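Local coordinates for protein computational Design of Enzyme (Synthetic construct, PDB 3TP4) that probably carries a computationally designed, activated serine-containing catalytic triad, set in a scaffold of the glycosyl hydrolase family 26 type, at residues R18-Y23 with N212-W217; S22-V27 with N316-T321; N85-N90 with V145-D150. One frame throughout, in Å; residues are numbered along the deposited sequence.

Contacts 1 and 2 share helix 15-27, which runs under the parallel barrel sheet of this TIM-barrel scaffold and packs against the beginnings of several of its strands. Residues 18-23 reach strand 213-217 and residues 22-27 reach the start of strand 318-321 and the residue just ahead of it; the centres of the two contacts are about 10 Å apart. Contact 3 lies on the outer layer of helices, with its centre about 23 Å from that of contact 1 and about 29 Å from that of contact 2. Along the chain it is nested inside the loops closed by the other two. Contacts 1 and 2 thus tie the first helix to much later strands, while contact 3 joins two helices of the outer layer, 87-104 and 141-157.

Contact 1: R18-Y23 with N212-W217; sequences RSLLSY and NFLYAW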
ATOM      1  N   ARG A  18      -5.605 -11.289 -10.627  1.00 28.96           N
ATOM      2  CA  ARG A  18      -6.970 -10.834 -10.866  1.00 25.37           C
ATOM      3  C   ARG A  18      -7.949 -11.601  -9.991  1.00 32.17           C
ATOM      4  O   ARG A  18      -8.890 -11.023  -9.452  1.00 31.99           O
ATOM      5  CB  ARG A  18      -7.364 -10.954 -12.349  1.00 30.61           C
ATOM      6  CG  ARG A  18      -6.336 -10.325 -13.318  1.00 38.57           C
ATOM      7  CD  ARG A  18      -6.848 -10.202 -14.756  1.00 42.26           C
ATOM      8  NE  ARG A  18      -7.373 -11.452 -15.297  1.00 51.42           N
ATOM      9  CZ  ARG A  18      -6.647 -12.379 -15.916  1.00 44.05           C
ATOM     10  NH1 ARG A  18      -5.343 -12.216 -16.080  1.00 42.94           N
ATOM     11  NH2 ARG A  18      -7.231 -13.477 -16.370  1.00 45.41           N
ATOM     12  N   SER A  19      -7.738 -12.912  -9.870  1.00 29.37           N
ATOM     13  CA  SER A  19      -8.566 -13.732  -8.990  1.00 31.93           C
ATOM     14  C   SER A  19      -8.547 -13.193  -7.556  1.00 30.31           C
ATOM     15  O   SER A  19      -9.593 -13.053  -6.908  1.00 32.05           O
ATOM     16  CB  SER A  19      -8.068 -15.185  -8.995  1.00 30.59           C
ATOM     17  OG  SER A  19      -8.827 -15.977  -8.104  1.00 29.43           O
ATOM     18  N   LEU A  20      -7.352 -12.900  -7.058  1.00 28.82           N
ATOM     19  CA  LEU A  20      -7.216 -12.432  -5.678  1.00 28.84           C
ATOM     20  C   LEU A  20      -8.016 -11.157  -5.458  1.00 27.54           C
ATOM     21  O   LEU A  20      -8.709 -11.019  -4.452  1.00 26.89           O
ATOM     22  CB  LEU A  20      -5.744 -12.195  -5.317  1.00 21.96           C
ATOM     23  CG  LEU A  20      -5.500 -11.630  -3.910  1.00 22.24           C
ATOM     24  CD1 LEU A  20      -6.131 -12.512  -2.819  1.00 22.73           C
ATOM     25  CD2 LEU A  20      -4.008 -11.436  -3.636  1.00 21.50           C
ATOM     26  N   LEU A  21      -7.922 -10.214  -6.393  1.00 28.39           N
ATOM     27  CA  LEU A  21      -8.656  -8.955  -6.226  1.00 26.45           C
ATOM     28  C   LEU A  21     -10.165  -9.205  -6.181  1.00 26.99           C
ATOM     29  O   LEU A  21     -10.884  -8.584  -5.400  1.00 24.49           O
ATOM     30  CB  LEU A  21      -8.299  -7.959  -7.325  1.00 26.34           C
ATOM     31  CG  LEU A  21      -8.810  -6.536  -7.113  1.00 25.51           C
ATOM     32  CD1 LEU A  21      -8.322  -5.975  -5.793  1.00 23.15           C
ATOM     33  CD2 LEU A  21      -8.392  -5.623  -8.291  1.00 28.07           C
ATOM     34  N   SER A  22     -10.639 -10.131  -7.012  1.00 28.82           N
ATOM     35  CA  SER A  22     -12.042 -10.536  -6.989  1.00 26.64           C
ATOM     36  C   SER A  22     -12.424 -11.176  -5.658  1.00 23.00           C
ATOM     37  O   SER A  22     -13.490 -10.906  -5.113  1.00 25.34           O
ATOM     38  CB  SER A  22     -12.337 -11.523  -8.122  1.00 31.04           C
ATOM     39  OG  SER A  22     -13.657 -12.043  -8.006  1.00 31.12           O
ATOM     40  N   TYR A  23     -11.559 -12.044  -5.154  1.00 28.54           N
ATOM     41  CA  TYR A  23     -11.819 -12.724  -3.894  1.00 31.22           C
ATOM     42  C   TYR A  23     -11.920 -11.721  -2.743  1.00 30.65           C
ATOM     43  O   TYR A  23     -12.850 -11.785  -1.935  1.00 27.18           O
ATOM     44  CB  TYR A  23     -10.735 -13.778  -3.618  1.00 27.55           C
ATOM     45  CG  TYR A  23     -10.734 -14.291  -2.200  1.00 31.04           C
ATOM     46  CD1 TYR A  23     -11.546 -15.357  -1.819  1.00 29.66           C
ATOM     47  CD2 TYR A  23      -9.922 -13.707  -1.240  1.00 31.21           C
ATOM     48  CE1 TYR A  23     -11.540 -15.823  -0.523  1.00 31.81           C
ATOM     49  CE2 TYR A  23      -9.904 -14.164   0.049  1.00 32.28           C
ATOM     50  CZ  TYR A  23     -10.711 -15.223   0.407  1.00 31.40           C
ATOM     51  OH  TYR A  23     -10.687 -15.666   1.705  1.00 30.73           O
ATOM     52  N   ASN A 212       2.252  -9.410 -10.812  1.00 31.42           N
ATOM     53  CA  ASN A 212       1.623 -10.100  -9.679  1.00 28.52           C
ATOM     54  C   ASN A 212       1.397  -9.196  -8.461  1.00 30.73           C
ATOM     55  O   ASN A 212       1.342  -9.676  -7.328  1.00 32.59           O
ATOM     56  CB  ASN A 212       2.397 -11.385  -9.290  1.00 26.51           C
ATOM     57  CG  ASN A 212       3.848 -11.109  -8.915  1.00 33.57           C
ATOM     58  OD1 ASN A 212       4.512 -10.287  -9.543  1.00 33.78           O
ATOM     59  ND2 ASN A 212       4.343 -11.790  -7.883  1.00 32.42           N
ATOM     60  N   PHE A 213       1.260  -7.891  -8.707  1.00 31.71           N
ATOM     61  CA  PHE A 213       0.930  -6.935  -7.654  1.00 25.02           C
ATOM     62  C   PHE A 213      -0.516  -6.417  -7.728  1.00 27.86           C
ATOM     63  O   PHE A 213      -1.049  -6.114  -8.811  1.00 26.08           O
ATOM     64  CB  PHE A 213       1.858  -5.713  -7.687  1.00 24.07           C
ATOM     65  CG  PHE A 213       3.187  -5.914  -7.016  1.00 24.77           C
ATOM     66  CD1 PHE A 213       3.540  -7.133  -6.484  1.00 28.44           C
ATOM     67  CD2 PHE A 213       4.083  -4.860  -6.913  1.00 26.00           C
ATOM     68  CE1 PHE A 213       4.762  -7.304  -5.868  1.00 28.50           C
ATOM     69  CE2 PHE A 213       5.304  -5.025  -6.304  1.00 27.38           C
ATOM     70  CZ  PHE A 213       5.646  -6.253  -5.777  1.00 30.42           C
ATOM     71  N   LEU A 214      -1.129  -6.313  -6.554  1.00 22.75           N
ATOM     72  CA  LEU A 214      -2.291  -5.464  -6.334  1.00 24.22           C
ATOM     73  C   LEU A 214      -1.759  -4.290  -5.513  1.00 25.44           C
ATOM     74  O   LEU A 214      -0.861  -4.465  -4.695  1.00 26.27           O
ATOM     75  CB  LEU A 214      -3.376  -6.211  -5.556  1.00 22.19           C
ATOM     76  CG  LEU A 214      -3.961  -7.433  -6.270  1.00 23.01           C
ATOM     77  CD1 LEU A 214      -5.015  -8.151  -5.413  1.00 23.14           C
ATOM     78  CD2 LEU A 214      -4.553  -7.032  -7.641  1.00 20.20           C
ATOM     79  N   TYR A 215      -2.288  -3.096  -5.745  1.00 25.50           N
ATOM     80  CA  TYR A 215      -1.705  -1.897  -5.154  1.00 23.94           C
ATOM     81  C   TYR A 215      -2.563  -1.337  -4.036  1.00 28.02           C
ATOM     82  O   TYR A 215      -3.718  -0.994  -4.244  1.00 24.15           O
ATOM     83  CB  TYR A 215      -1.426  -0.845  -6.236  1.00 21.25           C
ATOM     84  CG  TYR A 215      -0.294  -1.269  -7.143  1.00 21.50           C
ATOM     85  CD1 TYR A 215      -0.545  -1.977  -8.321  1.00 23.22           C
ATOM     86  CD2 TYR A 215       1.021  -1.000  -6.804  1.00 25.65           C
ATOM     87  CE1 TYR A 215       0.486  -2.380  -9.146  1.00 24.43           C
ATOM     88  CE2 TYR A 215       2.064  -1.404  -7.620  1.00 27.64           C
ATOM     89  CZ  TYR A 215       1.788  -2.088  -8.787  1.00 27.35           C
ATOM     90  OH  TYR A 215       2.828  -2.486  -9.586  1.00 25.34           O
ATOM     91  N   ALA A 216      -1.987  -1.264  -2.841  1.00 25.43           N
ATOM     92  CA  ALA A 216      -2.714  -0.770  -1.679  1.00 25.02           C
ATOM     93  C   ALA A 216      -2.240   0.625  -1.283  1.00 26.24           C
ATOM     94  O   ALA A 216      -1.068   0.971  -1.446  1.00 25.80           O
ATOM     95  CB  ALA A 216      -2.571  -1.745  -0.499  1.00 25.85           C
ATOM     96  N   TRP A 217      -3.175   1.416  -0.771  1.00 24.11           N
ATOM     97  CA  TRP A 217      -2.906   2.751  -0.252  1.00 25.02           C
ATOM     98  C   TRP A 217      -3.810   2.977   0.949  1.00 24.64           C
ATOM     99  O   TRP A 217      -5.019   2.790   0.859  1.00 22.14           O
ATOM    100  CB  TRP A 217      -3.219   3.807  -1.312  1.00 20.45           C
ATOM    101  CG  TRP A 217      -3.390   5.220  -0.776  1.00 24.77           C
ATOM    102  CD1 TRP A 217      -2.394   6.143  -0.538  1.00 21.27           C
ATOM    103  CD2 TRP A 217      -4.628   5.869  -0.440  1.00 25.25           C
ATOM    104  NE1 TRP A 217      -2.954   7.334  -0.083  1.00 22.71           N
ATOM    105  CE2 TRP A 217      -4.316   7.181  -0.007  1.00 22.32           C
ATOM    106  CE3 TRP A 217      -5.972   5.466  -0.457  1.00 26.60           C
ATOM    107  CZ2 TRP A 217      -5.301   8.085   0.395  1.00 21.82           C
ATOM    108  CZ3 TRP A 217      -6.940   6.359  -0.054  1.00 28.64           C
ATOM    109  CH2 TRP A 217      -6.602   7.659   0.366  1.00 20.88           C
TER
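Leu20 and Leu21 of helix 15-27 close round the end of Leu214, near the start of strand 213-217, where the helix passes beneath the N-terminal end of a TIM-barrel strand. Going along the helix, Arg18 turns its CB away from the strand, and its guanidinium is held by the carbonyl oxygens of Val366 and Ala13. Leu20 is the first to touch: its CG stands 3.8 Å from Leu214 CD1, with its branch CD2 3.9 Å from that same methyl. Leu21 takes the larger share. Its CB meets both methyls of Leu214, at 3.8 Å to CD1 and 3.9 Å to CD2, while its own CD1 and CD2 lie beyond, each beside the methyl of the same name. Ser19 and Ser22 take no part, their OG atoms being bonded to Ala361 O and Glu4 OE2, respectively. The reach of the strand residue comes from its torsions: Leu214 has CG anti to its carbonyl carbon (chi1 -63°), and one methyl continues the chain anti to CA (chi2 179°), making CD1 the leading point. The side chains that meet are all apolar, and the contact is buried; Pro167 and Asp241, in the loops before the neighbouring strands, also touch Leu20 and Leu21, respectively. The closest approach is to the helix backbone: Leu214 CD1 lies 3.7 Å from Leu21 N.

Contact 2: S22-V27 with N316-T321; sequences SYLDGV and NAYMET
Ala317, just ahead of strand 318-321, pushes its single methyl into a shallow hollow on helix 15-27 between Leu24 and Val27, about one helical turn apart. The bump is small, and the backbones come close in consequence: the CA atoms of Leu24 and Ala317 are 5.6 Å apart. The bottom of the hollow is partly main chain, with Ala317 CB 3.5 Å from Leu24 O. One wall is the side chain of Leu24, whose CB lies 4.3 Å from the methyl. The other is Val27, whose CG1 stands 4.0 Å from Ala317 CB and also brushes Ala317 O. That methyl of Val27 sits between its own backbone N and carbonyl carbon (chi1 84°), and this turn brings it against the alanine. Farther along, Leu24 CD2 approaches the Tyr318 ring obliquely, 4.3 Å from CD1, and Leu33 of strand 32-37 packs on the same tyrosine. Val277 touches both Leu24 and Ala317. Such helix packing below the strand beginnings belongs to the floor of a TIM barrel; up the same strand, Glu320 OE2 is bonded to His37 ND1, consistent with the acid-histidine pair of a designed serine triad.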
ATOM      1  N   SER A  22     -10.639 -10.131  -7.012  1.00 28.82           N
ATOM      2  CA  SER A  22     -12.042 -10.536  -6.989  1.00 26.64           C
ATOM      3  C   SER A  22     -12.424 -11.176  -5.658  1.00 23.00           C
ATOM      4  O   SER A  22     -13.490 -10.906  -5.113  1.00 25.34           O
ATOM      5  CB  SER A  22     -12.337 -11.523  -8.122  1.00 31.04           C
ATOM      6  OG  SER A  22     -13.657 -12.043  -8.006  1.00 31.12           O
ATOM      7  N   TYR A  23     -11.559 -12.044  -5.154  1.00 28.54           N
ATOM      8  CA  TYR A  23     -11.819 -12.724  -3.894  1.00 31.22           C
ATOM      9  C   TYR A  23     -11.920 -11.721  -2.743  1.00 30.65           C
ATOM     10  O   TYR A  23     -12.850 -11.785  -1.935  1.00 27.18           O
ATOM     11  CB  TYR A  23     -10.735 -13.778  -3.618  1.00 27.55           C
ATOM     12  CG  TYR A  23     -10.734 -14.291  -2.200  1.00 31.04           C
ATOM     13  CD1 TYR A  23     -11.546 -15.357  -1.819  1.00 29.66           C
ATOM     14  CD2 TYR A  23      -9.922 -13.707  -1.240  1.00 31.21           C
ATOM     15  CE1 TYR A  23     -11.540 -15.823  -0.523  1.00 31.81           C
ATOM     16  CE2 TYR A  23      -9.904 -14.164   0.049  1.00 32.28           C
ATOM     17  CZ  TYR A  23     -10.711 -15.223   0.407  1.00 31.40           C
ATOM     18  OH  TYR A  23     -10.687 -15.666   1.705  1.00 30.73           O
ATOM     19  N   LEU A  24     -10.969 -10.794  -2.672  1.00 27.78           N
ATOM     20  CA  LEU A  24     -10.967  -9.805  -1.596  1.00 25.90           C
ATOM     21  C   LEU A  24     -12.239  -8.944  -1.624  1.00 30.10           C
ATOM     22  O   LEU A  24     -12.773  -8.597  -0.577  1.00 31.07           O
ATOM     23  CB  LEU A  24      -9.703  -8.940  -1.660  1.00 23.04           C
ATOM     24  CG  LEU A  24      -8.401  -9.704  -1.361  1.00 25.14           C
ATOM     25  CD1 LEU A  24      -7.150  -8.853  -1.695  1.00 23.65           C
ATOM     26  CD2 LEU A  24      -8.394 -10.180   0.099  1.00 23.91           C
ATOM     27  N   ASP A  25     -12.735  -8.599  -2.810  1.00 28.47           N
ATOM     28  CA  ASP A  25     -13.983  -7.837  -2.874  1.00 22.03           C
ATOM     29  C   ASP A  25     -15.147  -8.710  -2.402  1.00 27.66           C
ATOM     30  O   ASP A  25     -16.011  -8.263  -1.656  1.00 27.28           O
ATOM     31  CB  ASP A  25     -14.250  -7.317  -4.292  1.00 24.27           C
ATOM     32  CG  ASP A  25     -15.363  -6.272  -4.337  1.00 37.68           C
ATOM     33  OD1 ASP A  25     -15.477  -5.455  -3.389  1.00 30.64           O
ATOM     34  OD2 ASP A  25     -16.131  -6.272  -5.322  1.00 38.15           O
ATOM     35  N   GLY A  26     -15.152  -9.968  -2.834  1.00 32.83           N
ATOM     36  CA  GLY A  26     -16.246 -10.879  -2.531  1.00 29.75           C
ATOM     37  C   GLY A  26     -16.391 -11.228  -1.066  1.00 31.30           C
ATOM     38  O   GLY A  26     -17.497 -11.503  -0.596  1.00 28.54           O
ATOM     39  N   VAL A  27     -15.285 -11.214  -0.326  1.00 23.19           N
ATOM     40  CA  VAL A  27     -15.347 -11.560   1.087  1.00 28.78           C
ATOM     41  C   VAL A  27     -15.927 -10.427   1.940  1.00 27.03           C
ATOM     42  O   VAL A  27     -16.416 -10.659   3.043  1.00 28.90           O
ATOM     43  CB  VAL A  27     -13.955 -12.000   1.624  1.00 36.13           C
ATOM     44  CG1 VAL A  27     -13.121 -10.783   2.008  1.00 32.45           C
ATOM     45  CG2 VAL A  27     -14.110 -12.936   2.798  1.00 44.64           C
ATOM     46  N   ASN A 316     -15.219  -4.831   4.900  1.00 29.70           N
ATOM     47  CA  ASN A 316     -13.776  -4.674   4.834  1.00 29.32           C
ATOM     48  C   ASN A 316     -13.054  -6.023   4.824  1.00 29.47           C
ATOM     49  O   ASN A 316     -13.358  -6.906   5.617  1.00 24.75           O
ATOM     50  CB  ASN A 316     -13.308  -3.763   5.965  1.00 27.02           C
ATOM     51  CG  ASN A 316     -13.524  -2.304   5.623  1.00 28.43           C
ATOM     52  OD1 ASN A 316     -12.889  -1.792   4.708  1.00 25.32           O
ATOM     53  ND2 ASN A 316     -14.451  -1.645   6.313  1.00 24.18           N
ATOM     54  N   ALA A 317     -12.112  -6.169   3.901  1.00 25.43           N
ATOM     55  CA  ALA A 317     -11.608  -7.484   3.501  1.00 25.38           C
ATOM     56  C   ALA A 317     -10.642  -8.147   4.475  1.00 19.09           C
ATOM     57  O   ALA A 317     -10.648  -9.368   4.613  1.00 23.94           O
ATOM     58  CB  ALA A 317     -10.978  -7.393   2.126  1.00 23.69           C
ATOM     59  N   TYR A 318      -9.792  -7.353   5.114  1.00 21.14           N
ATOM     60  CA  TYR A 318      -8.832  -7.889   6.077  1.00 24.86           C
ATOM     61  C   TYR A 318      -8.428  -6.860   7.120  1.00 22.58           C
ATOM     62  O   TYR A 318      -8.736  -5.666   6.992  1.00 21.20           O
ATOM     63  CB  TYR A 318      -7.595  -8.486   5.372  1.00 22.38           C
ATOM     64  CG  TYR A 318      -6.774  -7.525   4.512  1.00 23.41           C
ATOM     65  CD1 TYR A 318      -7.027  -7.394   3.146  1.00 23.69           C
ATOM     66  CD2 TYR A 318      -5.719  -6.787   5.056  1.00 21.64           C
ATOM     67  CE1 TYR A 318      -6.276  -6.539   2.348  1.00 21.57           C
ATOM     68  CE2 TYR A 318      -4.944  -5.916   4.255  1.00 19.86           C
ATOM     69  CZ  TYR A 318      -5.231  -5.807   2.903  1.00 24.82           C
ATOM     70  OH  TYR A 318      -4.500  -4.949   2.098  1.00 21.92           O
HETATM   71  N   MSE A 319      -7.759  -7.330   8.164  1.00 25.76           N
HETATM   72  CA  MSE A 319      -7.244  -6.456   9.211  1.00 24.61           C
HETATM   73  C   MSE A 319      -5.968  -7.079   9.772  1.00 22.63           C
HETATM   74  O   MSE A 319      -5.987  -8.189  10.301  1.00 24.01           O
HETATM   75  CB  MSE A 319      -8.283  -6.289  10.321  1.00 24.85           C
HETATM   76  CG  MSE A 319      -8.688  -7.597  10.962  1.00 23.86           C
HETATM   77 SE   MSE A 319     -10.314  -7.367  12.027  1.00 48.69          SE
HETATM   78  CE  MSE A 319      -9.658  -6.101  13.372  1.00 30.09           C
ATOM     79  N   GLU A 320      -4.858  -6.359   9.640  1.00 22.67           N
ATOM     80  CA  GLU A 320      -3.547  -6.886   9.989  1.00 22.67           C
ATOM     81  C   GLU A 320      -3.008  -6.181  11.231  1.00 20.68           C
ATOM     82  O   GLU A 320      -3.076  -4.951  11.333  1.00 24.72           O
ATOM     83  CB  GLU A 320      -2.568  -6.688   8.814  1.00 18.08           C
ATOM     84  CG  GLU A 320      -1.191  -7.299   9.088  1.00 22.99           C
ATOM     85  CD  GLU A 320      -0.118  -6.802   8.114  1.00 29.17           C
ATOM     86  OE1 GLU A 320      -0.454  -6.435   6.964  1.00 24.52           O
ATOM     87  OE2 GLU A 320       1.068  -6.801   8.500  1.00 35.10           O
ATOM     88  N   THR A 321      -2.486  -6.948  12.183  1.00 25.30           N
ATOM     89  CA  THR A 321      -1.879  -6.351  13.372  1.00 22.81           C
ATOM     90  C   THR A 321      -0.361  -6.568  13.369  1.00 29.01           C
ATOM     91  O   THR A 321       0.172  -7.286  12.522  1.00 24.55           O
ATOM     92  CB  THR A 321      -2.516  -6.858  14.691  1.00 24.45           C
ATOM     93  OG1 THR A 321      -2.297  -5.897  15.739  1.00 27.20           O
ATOM     94  CG2 THR A 321      -1.914  -8.198  15.104  1.00 20.31           C
TER

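Contact 3: N85-N90 with V145-D150; sequences NTRDEN and VAYLDD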
ATOM      1  N   ASN A  85      23.917 -10.232   4.787  1.00 69.98           N
ATOM      2  CA  ASN A  85      23.563 -10.845   3.512  1.00 64.81           C
ATOM      3  C   ASN A  85      23.699  -9.914   2.313  1.00 56.45           C
ATOM      4  O   ASN A  85      23.689  -8.693   2.458  1.00 52.64           O
ATOM      5  CB  ASN A  85      22.127 -11.379   3.562  1.00 69.05           C
ATOM      6  CG  ASN A  85      22.016 -12.703   4.291  1.00 79.77           C
ATOM      7  OD1 ASN A  85      22.807 -13.003   5.186  1.00 84.64           O
ATOM      8  ND2 ASN A  85      21.028 -13.507   3.907  1.00 79.71           N
ATOM      9  N   THR A  86      23.820 -10.499   1.124  1.00 54.66           N
ATOM     10  CA  THR A  86      23.638  -9.732  -0.100  1.00 58.24           C
ATOM     11  C   THR A  86      22.141  -9.433  -0.229  1.00 61.53           C
ATOM     12  O   THR A  86      21.298 -10.221   0.215  1.00 55.80           O
ATOM     13  CB  THR A  86      24.143 -10.490  -1.354  1.00 62.68           C
ATOM     14  OG1 THR A  86      23.153 -11.424  -1.799  1.00 59.99           O
ATOM     15  CG2 THR A  86      25.435 -11.237  -1.053  1.00 68.13           C
ATOM     16  N   ARG A  87      21.806  -8.289  -0.811  1.00 58.87           N
ATOM     17  CA  ARG A  87      20.409  -7.971  -1.050  1.00 61.90           C
ATOM     18  C   ARG A  87      19.734  -9.108  -1.822  1.00 63.78           C
ATOM     19  O   ARG A  87      18.574  -9.438  -1.566  1.00 61.46           O
ATOM     20  CB  ARG A  87      20.264  -6.627  -1.773  1.00 58.64           C
ATOM     21  CG  ARG A  87      20.130  -5.440  -0.821  1.00 61.74           C
ATOM     22  CD  ARG A  87      20.076  -4.104  -1.558  1.00 69.37           C
ATOM     23  NE  ARG A  87      19.836  -2.985  -0.648  1.00 74.62           N
ATOM     24  CZ  ARG A  87      18.721  -2.259  -0.625  1.00 84.66           C
ATOM     25  NH1 ARG A  87      17.732  -2.514  -1.476  1.00 84.38           N
ATOM     26  NH2 ARG A  87      18.596  -1.264   0.246  1.00 89.15           N
ATOM     27  N   ASP A  88      20.476  -9.726  -2.739  1.00 57.17           N
ATOM     28  CA  ASP A  88      19.936 -10.812  -3.552  1.00 60.15           C
ATOM     29  C   ASP A  88      19.524 -12.038  -2.734  1.00 63.94           C
ATOM     30  O   ASP A  88      18.602 -12.762  -3.117  1.00 62.16           O
ATOM     31  CB  ASP A  88      20.929 -11.228  -4.638  1.00 65.90           C
ATOM     32  CG  ASP A  88      21.049 -10.198  -5.737  1.00 75.21           C
ATOM     33  OD1 ASP A  88      22.027  -9.420  -5.716  1.00 78.86           O
ATOM     34  OD2 ASP A  88      20.160 -10.165  -6.617  1.00 73.50           O
ATOM     35  N   GLU A  89      20.205 -12.280  -1.618  1.00 59.12           N
ATOM     36  CA  GLU A  89      19.888 -13.453  -0.812  1.00 62.81           C
ATOM     37  C   GLU A  89      18.839 -13.139   0.250  1.00 55.34           C
ATOM     38  O   GLU A  89      18.025 -13.996   0.597  1.00 52.61           O
ATOM     39  CB  GLU A  89      21.145 -14.093  -0.210  1.00 68.22           C
ATOM     40  CG  GLU A  89      22.020 -13.175   0.621  1.00 73.15           C
ATOM     41  CD  GLU A  89      23.410 -13.760   0.843  1.00 77.57           C
ATOM     42  OE1 GLU A  89      23.804 -14.663   0.072  1.00 74.64           O
ATOM     43  OE2 GLU A  89      24.105 -13.325   1.787  1.00 80.58           O
ATOM     44  N   ASN A  90      18.859 -11.911   0.756  1.00 47.22           N
ATOM     45  CA  ASN A  90      17.747 -11.426   1.560  1.00 52.15           C
ATOM     46  C   ASN A  90      16.454 -11.498   0.746  1.00 50.45           C
ATOM     47  O   ASN A  90      15.393 -11.829   1.280  1.00 51.28           O
ATOM     48  CB  ASN A  90      17.999 -10.005   2.064  1.00 46.26           C
ATOM     49  CG  ASN A  90      18.787  -9.980   3.361  1.00 50.67           C
ATOM     50  OD1 ASN A  90      18.950 -11.005   4.022  1.00 49.18           O
ATOM     51  ND2 ASN A  90      19.263  -8.800   3.743  1.00 53.70           N
ATOM     52  N   VAL A 145      14.791   4.441  -7.699  1.00 30.62           N
ATOM     53  CA  VAL A 145      14.708   3.488  -8.801  1.00 31.42           C
ATOM     54  C   VAL A 145      15.382   2.163  -8.460  1.00 28.11           C
ATOM     55  O   VAL A 145      14.853   1.102  -8.760  1.00 30.37           O
ATOM     56  CB  VAL A 145      15.302   4.062 -10.109  1.00 32.20           C
ATOM     57  CG1 VAL A 145      15.421   2.973 -11.163  1.00 33.04           C
ATOM     58  CG2 VAL A 145      14.439   5.187 -10.617  1.00 30.76           C
ATOM     59  N   ALA A 146      16.548   2.224  -7.832  1.00 31.25           N
ATOM     60  CA  ALA A 146      17.248   1.003  -7.462  1.00 33.45           C
ATOM     61  C   ALA A 146      16.443   0.252  -6.398  1.00 33.26           C
ATOM     62  O   ALA A 146      16.351  -0.968  -6.429  1.00 32.64           O
ATOM     63  CB  ALA A 146      18.647   1.325  -6.955  1.00 33.61           C
ATOM     64  N   TYR A 147      15.856   0.986  -5.462  1.00 36.86           N
ATOM     65  CA  TYR A 147      14.990   0.351  -4.466  1.00 35.28           C
ATOM     66  C   TYR A 147      13.837  -0.388  -5.146  1.00 32.95           C
ATOM     67  O   TYR A 147      13.526  -1.530  -4.803  1.00 33.44           O
ATOM     68  CB  TYR A 147      14.446   1.376  -3.482  1.00 37.48           C
ATOM     69  CG  TYR A 147      13.927   0.753  -2.202  1.00 44.42           C
ATOM     70  CD1 TYR A 147      12.561   0.600  -1.976  1.00 42.57           C
ATOM     71  CD2 TYR A 147      14.810   0.306  -1.227  1.00 50.27           C
ATOM     72  CE1 TYR A 147      12.088   0.023  -0.794  1.00 43.64           C
ATOM     73  CE2 TYR A 147      14.355  -0.268  -0.053  1.00 55.75           C
ATOM     74  CZ  TYR A 147      12.995  -0.408   0.161  1.00 55.01           C
ATOM     75  OH  TYR A 147      12.558  -0.984   1.333  1.00 57.80           O
ATOM     76  N   LEU A 148      13.208   0.260  -6.121  1.00 30.34           N
ATOM     77  CA  LEU A 148      12.128  -0.379  -6.876  1.00 29.52           C
ATOM     78  C   LEU A 148      12.590  -1.604  -7.680  1.00 34.27           C
ATOM     79  O   LEU A 148      11.876  -2.610  -7.753  1.00 28.23           O
ATOM     80  CB  LEU A 148      11.418   0.637  -7.787  1.00 24.42           C
ATOM     81  CG  LEU A 148      10.713   1.791  -7.055  1.00 28.58           C
ATOM     82  CD1 LEU A 148      10.070   2.791  -8.016  1.00 27.21           C
ATOM     83  CD2 LEU A 148       9.667   1.244  -6.108  1.00 32.90           C
ATOM     84  N   ASP A 149      13.767  -1.520  -8.294  1.00 33.55           N
ATOM     85  CA  ASP A 149      14.333  -2.678  -8.997  1.00 28.74           C
ATOM     86  C   ASP A 149      14.375  -3.916  -8.092  1.00 32.62           C
ATOM     87  O   ASP A 149      14.058  -5.029  -8.521  1.00 35.25           O
ATOM     88  CB  ASP A 149      15.755  -2.378  -9.496  1.00 33.86           C
ATOM     89  CG  ASP A 149      15.783  -1.412 -10.689  1.00 37.81           C
ATOM     90  OD1 ASP A 149      14.772  -1.314 -11.424  1.00 34.19           O
ATOM     91  OD2 ASP A 149      16.833  -0.760 -10.893  1.00 36.01           O
ATOM     92  N   ASP A 150      14.806  -3.720  -6.850  1.00 27.69           N
ATOM     93  CA  ASP A 150      14.860  -4.801  -5.879  1.00 29.06           C
ATOM     94  C   ASP A 150      13.461  -5.349  -5.621  1.00 36.06           C
ATOM     95  O   ASP A 150      13.261  -6.558  -5.501  1.00 34.93           O
ATOM     96  CB  ASP A 150      15.475  -4.300  -4.571  1.00 32.78           C
ATOM     97  CG  ASP A 150      16.984  -4.152  -4.654  1.00 43.98           C
ATOM     98  OD1 ASP A 150      17.586  -4.755  -5.568  1.00 39.99           O
ATOM     99  OD2 ASP A 150      17.564  -3.443  -3.801  1.00 48.50           O
TER
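Arg87 reaches across to Asp150 with one guanidinium nitrogen, and the two side chains meet at about a right angle. A single carboxylate oxygen does the work: NH1 of Arg87 lies a short 2.5 Å from Asp150 OD2 in a charged hydrogen bond, bent to 136° at the hydrogen. The oxygen is met nearly head-on, in the direction of its own C-O bond, and sits a little tilted from the guanidinium plane, the two flat groups being turned 31° against each other. OD2 also rests against the aliphatic stem, 3.4 Å from Arg87 CD. The arginine covers the distance because its chain is stretched out from CG to NE (chi2 176°). Here two outer helices of the TIM barrel, 87-104 and 141-157, are bridged near the start of the first. That start is fixed by a capping box: Glu89 N gives to Thr86 OG1 at 3.1 Å, and Thr86 N gives to Glu89 OE2 at 2.9 Å. With an alanine at Arg87, the Asp150 carboxylate is likely to lose its charged mate and turn more freely. Tyr147 flanks the bridge, its ring CD2 4.1 Å from Arg87 NH1, near the plane of the guanidinium and at its edge. The phenol points onward to bond Thr71 and Glu75 through its OH, and Glu75 also touches the side chain of Arg87.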